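Local coordinates for cupin domain protein (Microcystis aeruginosa DIANCHI905, PDB 5ZBE), which is of unknown precise function but, as a two-domain cupin holding an iron(II) ion, is probably a metal-dependent enzyme, at residues S2-V7 with F169-E174; Q44-Q49 with K100-S105. All blocks are in the same frame, centred on the assembly; numbering follows the deposited sequence. Where two conformers were deposited one is given.

In the fold
The chain starts in the loop 2-7, ahead of strand 9-14, and this opening segment already meets the far half of the protein: interaction 1 sets it on the hairpin of strands 166-170 and 173-177, within the second cupin domain, and so closes a loop of 161 residues. Interaction 2 is nested inside that loop. It closes a shorter one, of 50 residues, by pairing strand 48-55 with strand 94-101 beside the iron site of the first cupin domain. The two contacts do not touch; their centres are about 25 Å apart. Interaction 2 thus knits the first barrel together internally, whereas interaction 1 ties the N terminus to the second.

Interaction 1: S2-V7 with F169-E174; sequences SEFFPV and FIENEE
Phe-4 CG stands anti to its carbonyl carbon (chi1 -56°), facing Ile-170, where chi1 of -53° sets CG1 anti to the carbonyl carbon and CG2 anti to the backbone N; the two branches part, CG2 toward Phe-4 and CG1 toward Phe-5. CG2 lies over one face of the Phe-4 ring, 3.6 Å from its centroid, a CH-pi contact; CG1 rests 3.8 Å from Phe-5 CZ. A beta-branched residue thus serves two aromatic neighbours at once. The extended chain of Glu-173 runs past Phe-5 in the opposite direction. Its OE2 takes a hydrogen bond from Ser-2 OG (3.1 Å) on the syn lone pair and also lies at the edge of the Phe-5 ring, and OE1 accepts from a water that in turn accepts from Phe-4 N. The small Ser-2 hydroxyl also accepts from Phe-5 N (3.0 Å), an ST motif. With an alanine at Phe-4, Ile-170 CG2 would probably lose its aromatic cover and Glu-171 CB, 3.7 Å from Phe-4 CE2, its apolar neighbour. Pro-186 also touches Phe-4, and Tyr-183 touches Phe-5 and Ile-170; the cluster packs the N-terminal loop onto the beta hairpin of strands 166-170 and 173-177, closed by a type II' turn.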
ATOM      1  N   SER A   2       7.009  16.064  -5.051  1.00 29.37           N
ATOM      2  CA  SER A   2       7.179  15.976  -6.529  1.00 28.31           C
ATOM      3  C   SER A   2       6.274  14.868  -7.051  1.00 25.14           C
ATOM      4  O   SER A   2       5.680  14.150  -6.263  1.00 27.52           O
ATOM      5  CB  SER A   2       8.636  15.705  -6.895  1.00 28.65           C
ATOM      6  OG  SER A   2       9.037  14.375  -6.562  1.00 27.62           O
ATOM      7  N   GLU A   3       6.178  14.697  -8.364  1.00 25.01           N
ATOM      8  CA  GLU A   3       5.360  13.624  -8.898  1.00 22.52           C
ATOM      9  C   GLU A   3       5.870  12.274  -8.408  1.00 20.55           C
ATOM     10  O   GLU A   3       5.068  11.420  -8.000  1.00 21.15           O
ATOM     11  CB  GLU A   3       5.292  13.634 -10.434  1.00 25.12           C
ATOM     12  CG  GLU A   3       4.308  12.596 -10.968  1.00 27.32           C
ATOM     13  CD  GLU A   3       4.251  12.458 -12.478  1.00 31.62           C
ATOM     14  OE1 GLU A   3       5.163  12.932 -13.199  1.00 32.20           O
ATOM     15  OE2 GLU A   3       3.278  11.834 -12.942  1.00 35.92           O
ATOM     16  N   PHE A   4       7.182  12.064  -8.463  1.00 20.77           N
ATOM     17  CA  PHE A   4       7.751  10.763  -8.134  1.00 20.18           C
ATOM     18  C   PHE A   4       7.896  10.522  -6.646  1.00 21.52           C
ATOM     19  O   PHE A   4       7.884   9.362  -6.191  1.00 21.13           O
ATOM     20  CB  PHE A   4       9.127  10.596  -8.792  1.00 21.92           C
ATOM     21  CG  PHE A   4       9.119  10.776 -10.278  1.00 24.47           C
ATOM     22  CD1 PHE A   4       8.046  10.365 -11.044  1.00 23.78           C
ATOM     23  CD2 PHE A   4      10.221  11.319 -10.923  1.00 28.01           C
ATOM     24  CE1 PHE A   4       8.054  10.523 -12.419  1.00 24.50           C
ATOM     25  CE2 PHE A   4      10.237  11.456 -12.304  1.00 26.83           C
ATOM     26  CZ  PHE A   4       9.146  11.072 -13.041  1.00 26.95           C
ATOM     27  N   PHE A   5       8.018  11.605  -5.887  1.00 20.58           N
ATOM     28  CA  PHE A   5       8.140  11.540  -4.421  1.00 21.05           C
ATOM     29  C   PHE A   5       7.138  12.503  -3.775  1.00 21.09           C
ATOM     30  O   PHE A   5       7.506  13.574  -3.273  1.00 23.52           O
ATOM     31  CB  PHE A   5       9.580  11.825  -3.994  1.00 21.07           C
ATOM     32  CG  PHE A   5      10.574  10.844  -4.546  1.00 18.64           C
ATOM     33  CD1 PHE A   5      10.645   9.553  -4.060  1.00 21.62           C
ATOM     34  CD2 PHE A   5      11.416  11.202  -5.576  1.00 24.22           C
ATOM     35  CE1 PHE A   5      11.545   8.646  -4.595  1.00 22.96           C
ATOM     36  CE2 PHE A   5      12.329  10.302  -6.101  1.00 26.43           C
ATOM     37  CZ  PHE A   5      12.395   9.028  -5.608  1.00 24.82           C
ATOM     38  N   PRO A   6       5.846  12.132  -3.821  1.00 22.57           N
ATOM     39  CA  PRO A   6       4.775  13.052  -3.414  1.00 20.36           C
ATOM     40  C   PRO A   6       4.805  13.437  -1.945  1.00 21.98           C
ATOM     41  O   PRO A   6       5.030  12.602  -1.092  1.00 23.16           O
ATOM     42  CB  PRO A   6       3.497  12.293  -3.778  1.00 24.30           C
ATOM     43  CG  PRO A   6       3.896  10.886  -3.871  1.00 24.03           C
ATOM     44  CD  PRO A   6       5.313  10.874  -4.351  1.00 21.49           C
ATOM     45  N   VAL A   7       4.601  14.725  -1.687  1.00 23.49           N
ATOM     46  CA  VAL A   7       4.498  15.261  -0.352  1.00 24.97           C
ATOM     47  C   VAL A   7       3.066  15.040   0.117  1.00 24.59           C
ATOM     48  O   VAL A   7       2.103  15.401  -0.576  1.00 25.92           O
ATOM     49  CB  VAL A   7       4.880  16.766  -0.314  1.00 31.20           C
ATOM     50  CG1 VAL A   7       4.700  17.355   1.090  1.00 33.84           C
ATOM     51  CG2 VAL A   7       6.318  16.949  -0.765  1.00 33.28           C
ATOM     52  N   PHE A 169      15.657   5.665  -7.064  1.00 24.51           N
ATOM     53  CA  PHE A 169      15.826   6.554  -8.202  1.00 23.48           C
ATOM     54  C   PHE A 169      14.629   6.335  -9.112  1.00 21.79           C
ATOM     55  O   PHE A 169      14.294   5.207  -9.457  1.00 21.90           O
ATOM     56  CB  PHE A 169      17.083   6.215  -9.022  1.00 25.90           C
ATOM     57  CG  PHE A 169      18.372   6.118  -8.233  1.00 31.06           C
ATOM     58  CD1 PHE A 169      19.334   7.107  -8.343  1.00 36.54           C
ATOM     59  CD2 PHE A 169      18.655   4.995  -7.453  1.00 35.33           C
ATOM     60  CE1 PHE A 169      20.542   7.007  -7.663  1.00 41.15           C
ATOM     61  CE2 PHE A 169      19.866   4.882  -6.772  1.00 36.97           C
ATOM     62  CZ  PHE A 169      20.805   5.896  -6.875  1.00 41.59           C
ATOM     63  N   ILE A 170      13.954   7.407  -9.459  1.00 22.61           N
ATOM     64  CA  ILE A 170      12.868   7.353 -10.422  1.00 25.25           C
ATOM     65  C   ILE A 170      13.238   8.350 -11.501  1.00 24.87           C
ATOM     66  O   ILE A 170      13.391   9.535 -11.209  1.00 24.82           O
ATOM     67  CB  ILE A 170      11.496   7.766  -9.828  1.00 25.14           C
ATOM     68  CG1 ILE A 170      11.106   6.990  -8.541  1.00 29.65           C
ATOM     69  CG2 ILE A 170      10.423   7.642 -10.907  1.00 25.56           C
ATOM     70  CD1 ILE A 170      10.904   5.515  -8.720  1.00 32.86           C
ATOM     71  N   GLU A 171      13.385   7.878 -12.736  1.00 25.88           N
ATOM     72  CA  GLU A 171      13.870   8.724 -13.811  1.00 29.40           C
ATOM     73  C   GLU A 171      15.170   9.459 -13.343  1.00 27.85           C
ATOM     74  O   GLU A 171      16.136   8.805 -12.974  1.00 39.83           O
ATOM     75  CB  GLU A 171      12.736   9.654 -14.270  1.00 30.38           C
ATOM     76  CG  GLU A 171      12.807  10.067 -15.731  1.00 38.80           C
ATOM     77  CD  GLU A 171      11.604  10.889 -16.155  1.00 46.74           C
ATOM     78  OE1 GLU A 171      10.697  10.336 -16.820  1.00 63.41           O
ATOM     79  OE2 GLU A 171      11.564  12.090 -15.814  1.00 61.75           O
ATOM     80  N   ASN A 172      15.160  10.776 -13.305  1.00 32.48           N
ATOM     81  CA  ASN A 172      16.309  11.596 -12.929  1.00 34.00           C
ATOM     82  C   ASN A 172      16.370  12.046 -11.472  1.00 36.44           C
ATOM     83  O   ASN A 172      17.211  12.845 -11.104  1.00 42.67           O
ATOM     84  CB  ASN A 172      16.380  12.857 -13.814  1.00 32.38           C
ATOM     85  CG  ASN A 172      15.092  13.716 -13.777  0.70 33.93           C
ATOM     86  OD1 ASN A 172      13.965  13.218 -13.613  1.00 38.65           O
ATOM     87  ND2 ASN A 172      15.269  15.018 -13.960  0.80 31.21           N
ATOM     88  N   GLU A 173      15.428  11.590 -10.671  1.00 31.75           N
ATOM     89  CA  GLU A 173      15.297  12.047  -9.293  1.00 30.58           C
ATOM     90  C   GLU A 173      15.730  10.939  -8.359  1.00 30.94           C
ATOM     91  O   GLU A 173      15.555   9.768  -8.649  1.00 31.84           O
ATOM     92  CB  GLU A 173      13.861  12.436  -8.957  1.00 35.56           C
ATOM     93  CG  GLU A 173      13.322  13.645  -9.693  1.00 45.68           C
ATOM     94  CD  GLU A 173      12.044  14.185  -9.061  1.00 47.05           C
ATOM     95  OE1 GLU A 173      11.405  15.074  -9.661  1.00 51.20           O
ATOM     96  OE2 GLU A 173      11.684  13.758  -7.953  1.00 46.64           O
ATOM     97  N   GLU A 174      16.307  11.329  -7.235  1.00 27.90           N
ATOM     98  CA  GLU A 174      16.737  10.381  -6.229  1.00 29.31           C
ATOM     99  C   GLU A 174      16.219  10.838  -4.893  1.00 29.32           C
ATOM    100  O   GLU A 174      16.155  12.038  -4.611  1.00 32.31           O
ATOM    101  CB  GLU A 174      18.260  10.319  -6.170  1.00 33.17           C
ATOM    102  CG  GLU A 174      18.795   9.241  -5.246  1.00 32.92           C
ATOM    103  CD  GLU A 174      18.868   9.616  -3.769  0.50 26.83           C
ATOM    104  OE1 GLU A 174      18.932   8.689  -2.941  0.50 28.96           O
ATOM    105  OE2 GLU A 174      18.862  10.808  -3.415  0.50 31.08           O
TER
HETATM  106  O   HOH W   1       8.821  14.204  -9.835  1.00 36.44           O

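Interaction 2: Q44-Q49 with K100-S105; sequences QHPESQ and KRITSS. With FE2 (Fe (II) ion), chain B.
Ser-48 and Thr-103 join hydroxyl to hydroxyl, OG to OG1 at 2.7 Å, at the tight end of this contact. Beside them, Ser-48 and Arg-101 form an antiparallel hydrogen-bonded pair: Arg-101 N donates to Ser-48 O at 3.0 Å, and Ser-48 N to Arg-101 O at 2.8 Å. A water fits the corner, donating to Pro-46 O, accepting from Thr-103 N and bonding to Ser-48 OG; small hydroxyl residues suit this corner, where both side chains also touch Trp-134.

The next pair, Gln-49 with Lys-100, is non-hydrogen-bonded and puts its side chains on the opposite face, side by side and pointing toward the iron. His-45 ND1 donates to Glu-47 O (3.0 Å), exactly in the ring plane, which fixes the imidazole's rotation and aims NE2 at the metal, 2.1 Å away. Lys-100 passes across that ring at about a right angle, its CD over one face in a CH-pi contact, 4.2 Å from the centroid. Bends at chi3 (-92°) and chi4 then bring NZ to an iron-bound water (2.7 Å) and to a salt bridge with Asp-98. The Gln-49 amide, His-43, His-84 and a second water complete the metal's ligands.

Packing is looser on the solvent side, where exposed Ile-102 lays CD1 against the Pro-46/Glu-47 peptide, 3.6 Å from Pro-46 C, and by Pro-46 CB.

Strands 94-101 and 48-55 are neighbours in the sheet of the first cupin domain, between 27-34 and 74-78: Gln-49 bonds through its backbone to Ala-78, and Lys-100 to Ile-28.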
ATOM      1  N   GLN A  44     -19.568   4.697   1.237  1.00 36.81           N
ATOM      2  CA  GLN A  44     -19.312   4.250  -0.119  1.00 37.96           C
ATOM      3  C   GLN A  44     -18.822   5.408  -0.949  1.00 33.28           C
ATOM      4  O   GLN A  44     -19.067   6.569  -0.618  1.00 35.48           O
ATOM      5  CB  GLN A  44     -20.562   3.613  -0.738  1.00 43.68           C
ATOM      6  CG  GLN A  44     -21.773   4.519  -0.848  1.00 49.22           C
ATOM      7  CD  GLN A  44     -23.072   3.726  -0.919  1.00 50.94           C
ATOM      8  OE1 GLN A  44     -23.906   3.801  -0.011  1.00 55.35           O
ATOM      9  NE2 GLN A  44     -23.238   2.942  -1.979  1.00 44.67           N
ATOM     10  N   HIS A  45     -18.099   5.079  -2.018  1.00 34.93           N
ATOM     11  CA  HIS A  45     -17.595   6.077  -2.959  1.00 33.45           C
ATOM     12  C   HIS A  45     -17.316   5.418  -4.311  1.00 32.23           C
ATOM     13  O   HIS A  45     -17.097   4.205  -4.385  1.00 32.95           O
ATOM     14  CB  HIS A  45     -16.328   6.749  -2.409  1.00 32.44           C
ATOM     15  CG  HIS A  45     -15.420   5.835  -1.639  1.00 30.44           C
ATOM     16  ND1 HIS A  45     -14.695   4.825  -2.230  1.00 28.73           N
ATOM     17  CD2 HIS A  45     -15.078   5.828  -0.329  1.00 30.82           C
ATOM     18  CE1 HIS A  45     -13.968   4.209  -1.314  1.00 28.86           C
ATOM     19  NE2 HIS A  45     -14.174   4.812  -0.155  1.00 28.90           N
ATOM     20  N   PRO A  46     -17.327   6.215  -5.390  1.00 30.71           N
ATOM     21  CA  PRO A  46     -17.147   5.657  -6.727  1.00 30.22           C
ATOM     22  C   PRO A  46     -15.769   5.036  -6.957  1.00 29.08           C
ATOM     23  O   PRO A  46     -15.639   4.116  -7.757  1.00 34.41           O
ATOM     24  CB  PRO A  46     -17.351   6.863  -7.656  1.00 31.53           C
ATOM     25  CG  PRO A  46     -17.267   8.063  -6.779  1.00 36.21           C
ATOM     26  CD  PRO A  46     -17.720   7.631  -5.428  1.00 31.75           C
ATOM     27  N   GLU A  47     -14.753   5.531  -6.263  1.00 26.11           N
ATOM     28  CA  GLU A  47     -13.421   4.925  -6.357  1.00 24.34           C
ATOM     29  C   GLU A  47     -13.428   3.535  -5.746  1.00 27.23           C
ATOM     30  O   GLU A  47     -14.012   3.320  -4.691  1.00 27.91           O
ATOM     31  CB  GLU A  47     -12.376   5.749  -5.624  1.00 27.19           C
ATOM     32  CG  GLU A  47     -12.240   7.176  -6.123  1.00 28.96           C
ATOM     33  CD  GLU A  47     -13.106   8.186  -5.364  1.00 34.60           C
ATOM     34  OE1 GLU A  47     -14.114   7.811  -4.738  1.00 37.05           O
ATOM     35  OE2 GLU A  47     -12.771   9.381  -5.403  1.00 43.78           O
ATOM     36  N   SER A  48     -12.764   2.613  -6.425  1.00 22.77           N
ATOM     37  CA  SER A  48     -12.403   1.320  -5.866  1.00 24.78           C
ATOM     38  C   SER A  48     -11.326   1.528  -4.812  1.00 21.36           C
ATOM     39  O   SER A  48     -10.557   2.479  -4.892  1.00 24.35           O
ATOM     40  CB  SER A  48     -11.881   0.414  -6.965  1.00 27.31           C
ATOM     41  OG  SER A  48     -12.906   0.150  -7.915  1.00 32.56           O
ATOM     42  N   GLN A  49     -11.271   0.636  -3.825  1.00 21.87           N
ATOM     43  CA  GLN A  49     -10.332   0.791  -2.715  1.00 21.83           C
ATOM     44  C   GLN A  49      -9.705  -0.522  -2.309  1.00 22.07           C
ATOM     45  O   GLN A  49     -10.372  -1.543  -2.265  1.00 23.75           O
ATOM     46  CB  GLN A  49     -11.048   1.414  -1.515  1.00 25.22           C
ATOM     47  CG  GLN A  49     -10.168   1.686  -0.304  1.00 24.15           C
ATOM     48  CD  GLN A  49     -10.957   2.226   0.879  1.00 23.51           C
ATOM     49  OE1 GLN A  49     -10.936   1.656   1.979  1.00 25.63           O
ATOM     50  NE2 GLN A  49     -11.661   3.296   0.662  1.00 22.20           N
ATOM     51  N   LYS A 100      -7.148   4.475  -3.358  1.00 18.84           N
ATOM     52  CA  LYS A 100      -8.440   4.721  -3.995  1.00 22.56           C
ATOM     53  C   LYS A 100      -8.215   5.154  -5.452  1.00 20.76           C
ATOM     54  O   LYS A 100      -7.389   6.035  -5.727  1.00 21.05           O
ATOM     55  CB  LYS A 100      -9.218   5.822  -3.260  1.00 23.56           C
ATOM     56  CG  LYS A 100      -9.971   5.376  -2.020  1.00 31.34           C
ATOM     57  CD  LYS A 100     -10.729   6.549  -1.404  1.00 39.36           C
ATOM     58  CE  LYS A 100      -9.920   7.278  -0.332  1.00 52.85           C
ATOM     59  NZ  LYS A 100      -9.809   6.535   0.969  1.00 53.71           N
ATOM     60  N   ARG A 101      -8.963   4.555  -6.374  1.00 21.60           N
ATOM     61  CA  ARG A 101      -8.825   4.840  -7.803  1.00 21.60           C
ATOM     62  C   ARG A 101     -10.132   4.495  -8.501  1.00 22.09           C
ATOM     63  O   ARG A 101     -10.743   3.479  -8.180  1.00 24.61           O
ATOM     64  CB  ARG A 101      -7.705   3.972  -8.359  1.00 25.81           C
ATOM     65  CG  ARG A 101      -7.422   4.102  -9.840  1.00 26.94           C
ATOM     66  CD  ARG A 101      -6.324   3.115 -10.182  1.00 23.41           C
ATOM     67  NE  ARG A 101      -5.916   3.167 -11.580  1.00 29.49           N
ATOM     68  CZ  ARG A 101      -5.027   4.026 -12.069  1.00 30.21           C
ATOM     69  NH1 ARG A 101      -4.717   3.985 -13.361  1.00 36.80           N
ATOM     70  NH2 ARG A 101      -4.430   4.914 -11.281  1.00 29.97           N
ATOM     71  N   ILE A 102     -10.557   5.329  -9.454  1.00 23.83           N
ATOM     72  CA  ILE A 102     -11.667   4.957 -10.316  1.00 25.89           C
ATOM     73  C   ILE A 102     -11.139   3.908 -11.295  1.00 25.61           C
ATOM     74  O   ILE A 102     -10.198   4.150 -12.048  1.00 29.62           O
ATOM     75  CB  ILE A 102     -12.216   6.139 -11.124  1.00 28.80           C
ATOM     76  CG1 ILE A 102     -12.748   7.233 -10.198  1.00 37.04           C
ATOM     77  CG2 ILE A 102     -13.274   5.635 -12.103  1.00 33.89           C
ATOM     78  CD1 ILE A 102     -14.066   6.899  -9.547  1.00 40.25           C
ATOM     79  N   THR A 103     -11.733   2.732 -11.249  1.00 28.38           N
ATOM     80  CA  THR A 103     -11.297   1.636 -12.085  1.00 28.99           C
ATOM     81  C   THR A 103     -12.422   1.240 -13.021  1.00 27.23           C
ATOM     82  O   THR A 103     -13.603   1.499 -12.746  1.00 32.54           O
ATOM     83  CB  THR A 103     -10.956   0.407 -11.230  1.00 33.22           C
ATOM     84  OG1 THR A 103     -12.122   0.013 -10.495  1.00 35.45           O
ATOM     85  CG2 THR A 103      -9.841   0.723 -10.234  1.00 31.66           C
ATOM     86  N   SER A 104     -12.067   0.609 -14.136  0.50 29.31           N
ATOM     87  CA  SER A 104     -13.057   0.033 -15.046  0.50 34.97           C
ATOM     88  C   SER A 104     -12.750  -1.444 -15.204  0.50 39.57           C
ATOM     89  O   SER A 104     -12.434  -1.911 -16.290  0.50 48.63           O
ATOM     90  CB  SER A 104     -13.031   0.711 -16.414  0.50 42.26           C
ATOM     91  OG  SER A 104     -14.104   0.239 -17.217  0.50 47.21           O
ATOM     92  N   SER A 105     -12.828  -2.161 -14.099  1.00 36.29           N
ATOM     93  CA  SER A 105     -12.514  -3.583 -14.053  0.50 34.36           C
ATOM     94  C   SER A 105     -13.785  -4.330 -13.662  1.00 33.83           C
ATOM     95  O   SER A 105     -14.670  -3.762 -13.036  1.00 40.17           O
ATOM     96  CB  SER A 105     -11.386  -3.862 -13.033  0.50 37.46           C
ATOM     97  OG  SER A 105     -10.080  -3.761 -13.608  0.50 33.71           O
TER
HETATM   98 FE   FE2 B 301     -13.394   4.076   1.697  1.00 25.55          FE
HETATM   99  O   HOH W   2     -13.942   2.458  -9.395  1.00 32.99           O
HETATM  100  O   HOH W   3     -12.225   5.805   1.949  1.00 31.11           O
HETATM  101  O   HOH W   4     -12.516   3.546   3.559  1.00 25.79           O